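Local coordinates for protein urocanate hydratase (Paenibacillus sp. Soil724D2, PDB 7NED) that probably hydrates thiourocanate in bacterial ergothioneine breakdown, as a urocanase-family lyase that binds the cofactor NAD+ and urocanate, at residues Leu62-Gly76 with Ile81-Asn95. Numbering follows the deposited sequence.
Sequences LKELEEDETLVIQSG and IFKTHRFAPLIVMAN
Val72 brings its CG2 methyl up to the Phe82 ring, 3.6 Å from CE2, and the same methyl meets Val92 CG2, so one branched residue touches both neighbouring strands. Such two-sided contact follows from the strand's place between two neighbours: 69-74 runs antiparallel to 81-83 and almost parallel to 91-95 (axes 8° apart). Thr70 is gripped from both flanks. Its backbone N and O close the antiparallel hydrogen-bonded pair with Phe82, while its OG1, placed beside its own backbone N (chi1 -59°), donates to Pro89 O at 2.7 Å, nearly along the C=O axis. Thr84 OG1 lies 2.8 Å from the same hydroxyl. A valine here would probably leave Pro89 O without this donor and weaken the tie between the hairpin and the returning chain. A water lies 2.8 Å from both Glu69 O and His85 O, with more acceptors around it than protons to give.

On the other edge of the same strand, Leu71 N bonds to Leu90 O and Ile73 N to Val92 O. On the face of these strands turned to helix 52-64, Leu71 and Ile91 run alongside each other in the same direction, and Ile73 CD1 reaches Ile91 CG2 at 4.0 Å. The side chains of Leu62 and Ile91 cross nearly perpendicularly, CD2 touching CD1, and helix 17-31 adds Leu22 and Leu23 to this cluster. Toward the loop, Leu65 CD2 packs on Leu90 CD2 at 3.8 Å. Glu69 turns its carboxylate to Arg541 of the second subunit in a salt bridge. The whole is a β-hairpin whose first strand sits between its mate and a parallel strand, at what is, within this chain, one margin of the mixed sheet to which the urocanase N-terminal domain contributes, where the second subunit bonds to the backbone of Ile81.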
ATOM      1  N   LEU A  62     -23.180  -8.551  -3.500  1.00 17.01           N
ATOM      2  CA  LEU A  62     -22.785  -9.905  -3.129  1.00 15.87           C
ATOM      3  C   LEU A  62     -23.849 -10.928  -3.493  1.00 19.48           C
ATOM      4  O   LEU A  62     -23.512 -12.077  -3.782  1.00 18.38           O
ATOM      5  CB  LEU A  62     -22.499 -10.010  -1.615  1.00 19.22           C
ATOM      6  CG  LEU A  62     -21.118  -9.513  -1.181  1.00 19.75           C
ATOM      7  CD1 LEU A  62     -21.052  -9.392   0.330  1.00 20.20           C
ATOM      8  CD2 LEU A  62     -20.090 -10.481  -1.689  1.00 17.85           C
ATOM      9  N   LYS A  63     -25.113 -10.550  -3.417  1.00 19.51           N
ATOM     10  CA  LYS A  63     -26.181 -11.490  -3.749  1.00 20.06           C
ATOM     11  C   LYS A  63     -26.193 -11.870  -5.240  1.00 22.63           C
ATOM     12  O   LYS A  63     -26.650 -12.889  -5.558  1.00 22.85           O
ATOM     13  CB  LYS A  63     -27.534 -10.996  -3.301  1.00 18.84           C
ATOM     14  CG  LYS A  63     -27.705 -10.938  -1.807  1.00 17.32           C
ATOM     15  CD  LYS A  63     -28.980 -10.223  -1.412  1.00 22.22           C
ATOM     16  CE  LYS A  63     -29.167 -10.085   0.061  1.00 23.80           C
ATOM     17  NZ  LYS A  63     -30.315  -9.237   0.439  1.00 24.99           N
ATOM     18  N   GLU A  64     -25.646 -11.034  -6.102  1.00 18.27           N
ATOM     19  CA  GLU A  64     -25.602 -11.306  -7.526  1.00 22.31           C
ATOM     20  C   GLU A  64     -24.216 -11.622  -8.118  1.00 22.84           C
ATOM     21  O   GLU A  64     -24.103 -11.957  -9.236  1.00 21.50           O
ATOM     22  CB  GLU A  64     -26.236 -10.167  -8.299  1.00 24.84           C
ATOM     23  CG  GLU A  64     -27.687  -9.916  -7.920  1.00 27.90           C
ATOM     24  CD  GLU A  64     -28.172  -8.602  -8.412  1.00 39.30           C
ATOM     25  OE1 GLU A  64     -27.701  -8.165  -9.457  1.00 49.43           O
ATOM     26  OE2 GLU A  64     -28.974  -7.953  -7.735  1.00 47.40           O
ATOM     27  N   LEU A  65     -23.181 -11.506  -7.318  1.00 20.24           N
ATOM     28  CA  LEU A  65     -21.838 -11.748  -7.773  1.00 18.68           C
ATOM     29  C   LEU A  65     -21.554 -13.195  -8.181  1.00 22.04           C
ATOM     30  O   LEU A  65     -21.863 -14.074  -7.488  1.00 17.84           O
ATOM     31  CB  LEU A  65     -20.841 -11.343  -6.687  1.00 21.22           C
ATOM     32  CG  LEU A  65     -19.359 -11.197  -6.995  1.00 19.75           C
ATOM     33  CD1 LEU A  65     -19.103  -9.940  -7.795  1.00 16.84           C
ATOM     34  CD2 LEU A  65     -18.615 -11.146  -5.686  1.00 18.01           C
ATOM     35  N   GLU A  66     -20.956 -13.362  -9.336  1.00 19.43           N
ATOM     36  CA  GLU A  66     -20.558 -14.673  -9.806  1.00 20.10           C
ATOM     37  C   GLU A  66     -19.172 -15.008  -9.294  1.00 20.54           C
ATOM     38  O   GLU A  66     -18.381 -14.129  -8.949  1.00 19.89           O
ATOM     39  CB  GLU A  66     -20.581 -14.736 -11.338  1.00 20.47           C
ATOM     40  CG  GLU A  66     -21.896 -14.277 -11.925  1.00 22.39           C
ATOM     41  CD  GLU A  66     -22.926 -15.387 -11.968  1.00 25.60           C
ATOM     42  OE1 GLU A  66     -22.613 -16.538 -11.553  1.00 28.83           O
ATOM     43  OE2 GLU A  66     -24.054 -15.114 -12.432  1.00 28.76           O
ATOM     44  N   GLU A  67     -18.872 -16.308  -9.283  1.00 17.52           N
ATOM     45  CA  GLU A  67     -17.590 -16.791  -8.788  1.00 21.28           C
ATOM     46  C   GLU A  67     -16.406 -16.263  -9.591  1.00 21.23           C
ATOM     47  O   GLU A  67     -15.285 -16.203  -9.060  1.00 18.95           O
ATOM     48  CB  GLU A  67     -17.593 -18.319  -8.797  1.00 22.78           C
ATOM     49  CG  GLU A  67     -16.630 -18.953  -7.837  1.00 33.54           C
ATOM     50  CD  GLU A  67     -16.655 -20.471  -7.953  1.00 37.91           C
ATOM     51  OE1 GLU A  67     -16.106 -21.162  -7.070  1.00 39.08           O
ATOM     52  OE2 GLU A  67     -17.272 -20.973  -8.928  1.00 43.82           O
ATOM     53  N   ASP A  68     -16.610 -15.899 -10.851  1.00 20.16           N
ATOM     54  CA  ASP A  68     -15.525 -15.399 -11.689  1.00 18.06           C
ATOM     55  C   ASP A  68     -15.477 -13.880 -11.745  1.00 19.32           C
ATOM     56  O   ASP A  68     -14.882 -13.312 -12.666  1.00 20.65           O
ATOM     57  CB  ASP A  68     -15.629 -15.976 -13.102  1.00 21.54           C
ATOM     58  CG  ASP A  68     -16.889 -15.573 -13.816  1.00 24.64           C
ATOM     59  OD1 ASP A  68     -17.784 -14.930 -13.225  1.00 24.39           O
ATOM     60  OD2 ASP A  68     -16.984 -15.927 -15.009  1.00 28.87           O
ATOM     61  N   GLU A  69     -16.040 -13.207 -10.760  1.00 16.30           N
ATOM     62  CA  GLU A  69     -16.033 -11.758 -10.704  1.00 19.79           C
ATOM     63  C   GLU A  69     -15.333 -11.297  -9.439  1.00 17.28           C
ATOM     64  O   GLU A  69     -15.180 -12.052  -8.457  1.00 17.61           O
ATOM     65  CB  GLU A  69     -17.459 -11.187 -10.746  1.00 19.14           C
ATOM     66  CG  GLU A  69     -18.140 -11.523 -12.102  1.00 22.21           C
ATOM     67  CD  GLU A  69     -19.593 -11.090 -12.172  1.00 28.00           C
ATOM     68  OE1 GLU A  69     -20.254 -10.954 -11.102  1.00 21.04           O
ATOM     69  OE2 GLU A  69     -20.086 -10.894 -13.315  1.00 24.00           O
ATOM     70  N   THR A  70     -14.897 -10.043  -9.474  1.00 18.01           N
ATOM     71  CA  THR A  70     -14.323  -9.413  -8.296  1.00 17.20           C
ATOM     72  C   THR A  70     -15.026  -8.082  -8.059  1.00 18.28           C
ATOM     73  O   THR A  70     -15.093  -7.228  -8.954  1.00 16.42           O
ATOM     74  CB  THR A  70     -12.816  -9.195  -8.455  1.00 21.14           C
ATOM     75  OG1 THR A  70     -12.182 -10.460  -8.686  1.00 20.26           O
ATOM     76  CG2 THR A  70     -12.232  -8.521  -7.197  1.00 18.79           C
ATOM     77  N   LEU A  71     -15.531  -7.911  -6.846  1.00 17.47           N
ATOM     78  CA  LEU A  71     -16.039  -6.638  -6.355  1.00 14.99           C
ATOM     79  C   LEU A  71     -14.896  -5.831  -5.750  1.00 14.68           C
ATOM     80  O   LEU A  71     -14.155  -6.327  -4.897  1.00 16.76           O
ATOM     81  CB  LEU A  71     -17.134  -6.877  -5.300  1.00 14.21           C
ATOM     82  CG  LEU A  71     -17.529  -5.722  -4.361  1.00 15.00           C
ATOM     83  CD1 LEU A  71     -18.099  -4.516  -5.158  1.00 13.87           C
ATOM     84  CD2 LEU A  71     -18.527  -6.186  -3.304  1.00 16.85           C
ATOM     85  N   VAL A  72     -14.771  -4.586  -6.162  1.00 14.91           N
ATOM     86  CA  VAL A  72     -13.753  -3.687  -5.631  1.00 14.48           C
ATOM     87  C   VAL A  72     -14.393  -2.776  -4.602  1.00 17.21           C
ATOM     88  O   VAL A  72     -15.374  -2.081  -4.907  1.00 14.57           O
ATOM     89  CB  VAL A  72     -13.110  -2.862  -6.748  1.00 15.34           C
ATOM     90  CG1 VAL A  72     -12.383  -1.691  -6.145  1.00 14.53           C
ATOM     91  CG2 VAL A  72     -12.181  -3.768  -7.587  1.00 14.40           C
ATOM     92  N   ILE A  73     -13.853  -2.781  -3.383  1.00 13.98           N
ATOM     93  CA  ILE A  73     -14.344  -1.902  -2.318  1.00 14.66           C
ATOM     94  C   ILE A  73     -13.214  -0.930  -1.954  1.00 15.58           C
ATOM     95  O   ILE A  73     -12.052  -1.340  -1.774  1.00 11.98           O
ATOM     96  CB  ILE A  73     -14.836  -2.715  -1.101  1.00 13.49           C
ATOM     97  CG1 ILE A  73     -16.183  -3.368  -1.442  1.00 13.65           C
ATOM     98  CG2 ILE A  73     -14.978  -1.810   0.173  1.00 13.91           C
ATOM     99  CD1 ILE A  73     -16.576  -4.476  -0.448  1.00 15.05           C
ATOM    100  N   GLN A  74     -13.564   0.349  -1.815  1.00 13.47           N
ATOM    101  CA  GLN A  74     -12.585   1.405  -1.560  1.00 14.50           C
ATOM    102  C   GLN A  74     -13.030   2.183  -0.325  1.00 17.13           C
ATOM    103  O   GLN A  74     -14.101   2.810  -0.332  1.00 15.51           O
ATOM    104  CB  GLN A  74     -12.458   2.322  -2.794  1.00 13.66           C
ATOM    105  CG  GLN A  74     -11.482   3.482  -2.670  1.00 13.02           C
ATOM    106  CD  GLN A  74     -12.152   4.792  -2.257  1.00 15.19           C
ATOM    107  OE1 GLN A  74     -13.276   5.088  -2.676  1.00 15.68           O
ATOM    108  NE2 GLN A  74     -11.454   5.585  -1.449  1.00 14.74           N
ATOM    109  N   SER A  75     -12.158   2.235   0.688  1.00 14.23           N
ATOM    110  CA  SER A  75     -12.533   2.705   2.021  1.00 14.43           C
ATOM    111  C   SER A  75     -14.022   2.471   2.313  1.00 15.20           C
ATOM    112  O   SER A  75     -14.777   3.405   2.601  1.00 14.85           O
ATOM    113  CB  SER A  75     -12.136   4.177   2.154  1.00 17.16           C
ATOM    114  OG  SER A  75     -10.722   4.264   2.247  1.00 17.91           O
ATOM    115  N   GLY A  76     -14.457   1.218   2.209  1.00 13.70           N
ATOM    116  CA  GLY A  76     -15.768   0.827   2.648  1.00 17.25           C
ATOM    117  C   GLY A  76     -16.882   1.108   1.670  1.00 20.16           C
ATOM    118  O   GLY A  76     -18.057   0.923   2.025  1.00 16.69           O
ATOM    119  N   ILE A  81     -17.657  -3.870 -10.352  1.00 16.85           N
ATOM    120  CA  ILE A  81     -17.573  -5.316 -10.502  1.00 18.11           C
ATOM    121  C   ILE A  81     -16.730  -5.597 -11.727  1.00 17.87           C
ATOM    122  O   ILE A  81     -16.995  -5.041 -12.793  1.00 17.19           O
ATOM    123  CB  ILE A  81     -18.962  -5.965 -10.661  1.00 14.79           C
ATOM    124  CG1 ILE A  81     -19.883  -5.563  -9.509  1.00 23.20           C
ATOM    125  CG2 ILE A  81     -18.842  -7.480 -10.800  1.00 17.39           C
ATOM    126  CD1 ILE A  81     -21.372  -5.815  -9.781  1.00 21.70           C
ATOM    127  N   PHE A  82     -15.747  -6.488 -11.595  1.00 18.28           N
ATOM    128  CA  PHE A  82     -14.816  -6.768 -12.685  1.00 20.01           C
ATOM    129  C   PHE A  82     -14.767  -8.259 -12.950  1.00 19.37           C
ATOM    130  O   PHE A  82     -14.836  -9.068 -12.032  1.00 15.58           O
ATOM    131  CB  PHE A  82     -13.395  -6.251 -12.363  1.00 16.18           C
ATOM    132  CG  PHE A  82     -13.335  -4.777 -12.156  1.00 17.68           C
ATOM    133  CD1 PHE A  82     -13.130  -3.923 -13.233  1.00 19.52           C
ATOM    134  CD2 PHE A  82     -13.598  -4.236 -10.910  1.00 19.25           C
ATOM    135  CE1 PHE A  82     -13.113  -2.526 -13.058  1.00 19.96           C
ATOM    136  CE2 PHE A  82     -13.583  -2.851 -10.723  1.00 20.94           C
ATOM    137  CZ  PHE A  82     -13.322  -2.006 -11.778  1.00 18.07           C
ATOM    138  N   LYS A  83     -14.655  -8.618 -14.220  1.00 16.11           N
ATOM    139  CA  LYS A  83     -14.397 -10.001 -14.557  1.00 19.61           C
ATOM    140  C   LYS A  83     -12.965 -10.387 -14.210  1.00 19.38           C
ATOM    141  O   LYS A  83     -12.014  -9.740 -14.664  1.00 18.08           O
ATOM    142  CB  LYS A  83     -14.652 -10.202 -16.036  1.00 23.16           C
ATOM    143  CG  LYS A  83     -14.444 -11.590 -16.527  1.00 25.31           C
ATOM    144  CD  LYS A  83     -15.397 -12.575 -15.999  1.00 31.04           C
ATOM    145  CE  LYS A  83     -15.007 -13.901 -16.625  1.00 38.56           C
ATOM    146  NZ  LYS A  83     -15.266 -13.771 -18.086  1.00 35.21           N
ATOM    147  N   THR A  84     -12.815 -11.467 -13.439  1.00 17.02           N
ATOM    148  CA  THR A  84     -11.510 -12.055 -13.174  1.00 14.16           C
ATOM    149  C   THR A  84     -11.589 -13.526 -13.517  1.00 19.28           C
ATOM    150  O   THR A  84     -11.762 -13.872 -14.681  1.00 22.21           O
ATOM    151  CB  THR A  84     -11.067 -11.817 -11.730  1.00 18.00           C
ATOM    152  OG1 THR A  84     -12.121 -12.202 -10.818  1.00 16.13           O
ATOM    153  CG2 THR A  84     -10.790 -10.336 -11.562  1.00 17.23           C
ATOM    154  N   HIS A  85     -11.497 -14.402 -12.526  1.00 17.60           N
ATOM    155  CA  HIS A  85     -11.628 -15.829 -12.773  1.00 18.16           C
ATOM    156  C   HIS A  85     -11.993 -16.458 -11.438  1.00 17.15           C
ATOM    157  O   HIS A  85     -11.978 -15.794 -10.405  1.00 16.98           O
ATOM    158  CB  HIS A  85     -10.349 -16.445 -13.358  1.00 18.29           C
ATOM    159  CG  HIS A  85      -9.122 -16.167 -12.557  1.00 18.93           C
ATOM    160  ND1 HIS A  85      -8.597 -17.083 -11.671  1.00 17.86           N
ATOM    161  CD2 HIS A  85      -8.333 -15.066 -12.475  1.00 18.91           C
ATOM    162  CE1 HIS A  85      -7.521 -16.571 -11.099  1.00 19.96           C
ATOM    163  NE2 HIS A  85      -7.333 -15.351 -11.578  1.00 16.89           N
ATOM    164  N   ARG A  86     -12.346 -17.737 -11.457  1.00 16.98           N
ATOM    165  CA  ARG A  86     -12.886 -18.229 -10.196  1.00 22.84           C
ATOM    166  C   ARG A  86     -11.812 -18.610  -9.196  1.00 19.78           C
ATOM    167  O   ARG A  86     -12.158 -18.967  -8.068  1.00 18.37           O
ATOM    168  CB  ARG A  86     -13.830 -19.417 -10.424  1.00 25.02           C
ATOM    169  CG  ARG A  86     -13.173 -20.701 -10.877  1.00 27.30           C
ATOM    170  CD  ARG A  86     -14.260 -21.750 -11.232  1.00 36.70           C
ATOM    171  NE  ARG A  86     -13.673 -23.061 -11.495  1.00 36.54           N
ATOM    172  CZ  ARG A  86     -13.177 -23.421 -12.682  1.00 40.61           C
ATOM    173  NH1 ARG A  86     -13.206 -22.571 -13.714  1.00 37.90           N
ATOM    174  NH2 ARG A  86     -12.650 -24.627 -12.843  1.00 38.43           N
ATOM    175  N   PHE A  87     -10.531 -18.543  -9.571  1.00 18.78           N
ATOM    176  CA  PHE A  87      -9.459 -18.709  -8.600  1.00 20.31           C
ATOM    177  C   PHE A  87      -8.852 -17.378  -8.213  1.00 18.39           C
ATOM    178  O   PHE A  87      -7.692 -17.318  -7.776  1.00 20.48           O
ATOM    179  CB  PHE A  87      -8.402 -19.668  -9.131  1.00 17.76           C
ATOM    180  CG  PHE A  87      -8.930 -21.039  -9.314  1.00 22.23           C
ATOM    181  CD1 PHE A  87      -8.997 -21.917  -8.232  1.00 22.06           C
ATOM    182  CD2 PHE A  87      -9.424 -21.443 -10.552  1.00 26.40           C
ATOM    183  CE1 PHE A  87      -9.515 -23.183  -8.394  1.00 23.59           C
ATOM    184  CE2 PHE A  87      -9.943 -22.708 -10.724  1.00 30.84           C
ATOM    185  CZ  PHE A  87      -9.985 -23.590  -9.635  1.00 26.37           C
ATOM    186  N   ALA A  88      -9.610 -16.323  -8.363  1.00 17.88           N
ATOM    187  CA  ALA A  88      -9.213 -14.999  -7.934  1.00 18.39           C
ATOM    188  C   ALA A  88     -10.126 -14.562  -6.810  1.00 15.70           C
ATOM    189  O   ALA A  88     -11.245 -15.062  -6.701  1.00 18.99           O
ATOM    190  CB  ALA A  88      -9.313 -13.992  -9.088  1.00 16.66           C
ATOM    191  N   PRO A  89      -9.696 -13.639  -5.961  1.00 15.25           N
ATOM    192  CA  PRO A  89     -10.588 -13.128  -4.910  1.00 14.76           C
ATOM    193  C   PRO A  89     -11.947 -12.686  -5.440  1.00 13.64           C
ATOM    194  O   PRO A  89     -12.083 -12.208  -6.567  1.00 14.30           O
ATOM    195  CB  PRO A  89      -9.813 -11.939  -4.335  1.00 16.67           C
ATOM    196  CG  PRO A  89      -8.356 -12.368  -4.477  1.00 15.32           C
ATOM    197  CD  PRO A  89      -8.320 -13.110  -5.831  1.00 17.11           C
ATOM    198  N   LEU A  90     -12.972 -12.882  -4.601  1.00 13.82           N
ATOM    199  CA  LEU A  90     -14.286 -12.321  -4.893  1.00 13.80           C
ATOM    200  C   LEU A  90     -14.331 -10.846  -4.548  1.00 15.40           C
ATOM    201  O   LEU A  90     -15.093 -10.078  -5.162  1.00 16.21           O
ATOM    202  CB  LEU A  90     -15.370 -13.051  -4.105  1.00 16.18           C
ATOM    203  CG  LEU A  90     -15.712 -14.430  -4.649  1.00 18.70           C
ATOM    204  CD1 LEU A  90     -16.569 -15.121  -3.570  1.00 22.94           C
ATOM    205  CD2 LEU A  90     -16.492 -14.290  -5.925  1.00 19.97           C
ATOM    206  N   ILE A  91     -13.537 -10.437  -3.563  1.00 14.06           N
ATOM    207  CA  ILE A  91     -13.454  -9.044  -3.156  1.00 13.73           C
ATOM    208  C   ILE A  91     -11.987  -8.686  -2.968  1.00 19.37           C
ATOM    209  O   ILE A  91     -11.254  -9.417  -2.289  1.00 15.50           O
ATOM    210  CB  ILE A  91     -14.230  -8.792  -1.848  1.00 13.56           C
ATOM    211  CG1 ILE A  91     -15.728  -8.951  -2.101  1.00 15.97           C
ATOM    212  CG2 ILE A  91     -13.962  -7.377  -1.346  1.00 13.46           C
ATOM    213  CD1 ILE A  91     -16.539  -8.895  -0.793  1.00 15.49           C
ATOM    214  N   VAL A  92     -11.558  -7.557  -3.541  1.00 14.07           N
ATOM    215  CA  VAL A  92     -10.339  -6.908  -3.084  1.00 13.51           C
ATOM    216  C   VAL A  92     -10.759  -5.554  -2.552  1.00 14.18           C
ATOM    217  O   VAL A  92     -11.591  -4.873  -3.161  1.00 14.29           O
ATOM    218  CB  VAL A  92      -9.254  -6.761  -4.183  1.00 14.65           C
ATOM    219  CG1 VAL A  92      -8.862  -8.152  -4.715  1.00 14.48           C
ATOM    220  CG2 VAL A  92      -9.740  -5.853  -5.307  1.00 15.86           C
ATOM    221  N   MET A  93     -10.199  -5.165  -1.415  1.00 11.34           N
ATOM    222  CA  MET A  93     -10.547  -3.880  -0.829  1.00 14.37           C
ATOM    223  C   MET A  93      -9.315  -3.199  -0.258  1.00 14.80           C
ATOM    224  O   MET A  93      -8.353  -3.853   0.161  1.00 16.50           O
ATOM    225  CB  MET A  93     -11.620  -4.069   0.264  1.00 12.22           C
ATOM    226  CG  MET A  93     -11.364  -5.221   1.190  1.00 16.36           C
ATOM    227  SD  MET A  93     -12.327  -4.959   2.729  1.00 17.41           S
ATOM    228  CE  MET A  93     -13.872  -5.533   2.063  1.00 16.55           C
ATOM    229  N   ALA A  94      -9.357  -1.872  -0.214  1.00 13.86           N
ATOM    230  CA  ALA A  94      -8.262  -1.089   0.345  1.00 11.96           C
ATOM    231  C   ALA A  94      -8.900   0.042   1.117  1.00 13.05           C
ATOM    232  O   ALA A  94      -9.673   0.817   0.544  1.00 12.97           O
ATOM    233  CB  ALA A  94      -7.311  -0.569  -0.749  1.00 13.31           C
ATOM    234  N   ASN A  95      -8.660   0.084   2.438  1.00 14.96           N
ATOM    235  CA  ASN A  95      -9.406   0.964   3.337  1.00 15.87           C
ATOM    236  C   ASN A  95      -8.471   1.895   4.104  1.00 13.34           C
ATOM    237  O   ASN A  95      -7.553   1.451   4.801  1.00 14.12           O
ATOM    238  CB  ASN A  95     -10.277   0.140   4.297  1.00 15.55           C
ATOM    239  CG  ASN A  95     -11.282  -0.720   3.551  1.00 14.37           C
ATOM    240  OD1 ASN A  95     -12.031  -0.212   2.711  1.00 16.63           O
ATOM    241  ND2 ASN A  95     -11.280  -2.021   3.816  1.00 16.05           N
TER
HETATM  242  O   HOH W   1     -13.321 -14.182  -8.540  1.00 20.11           O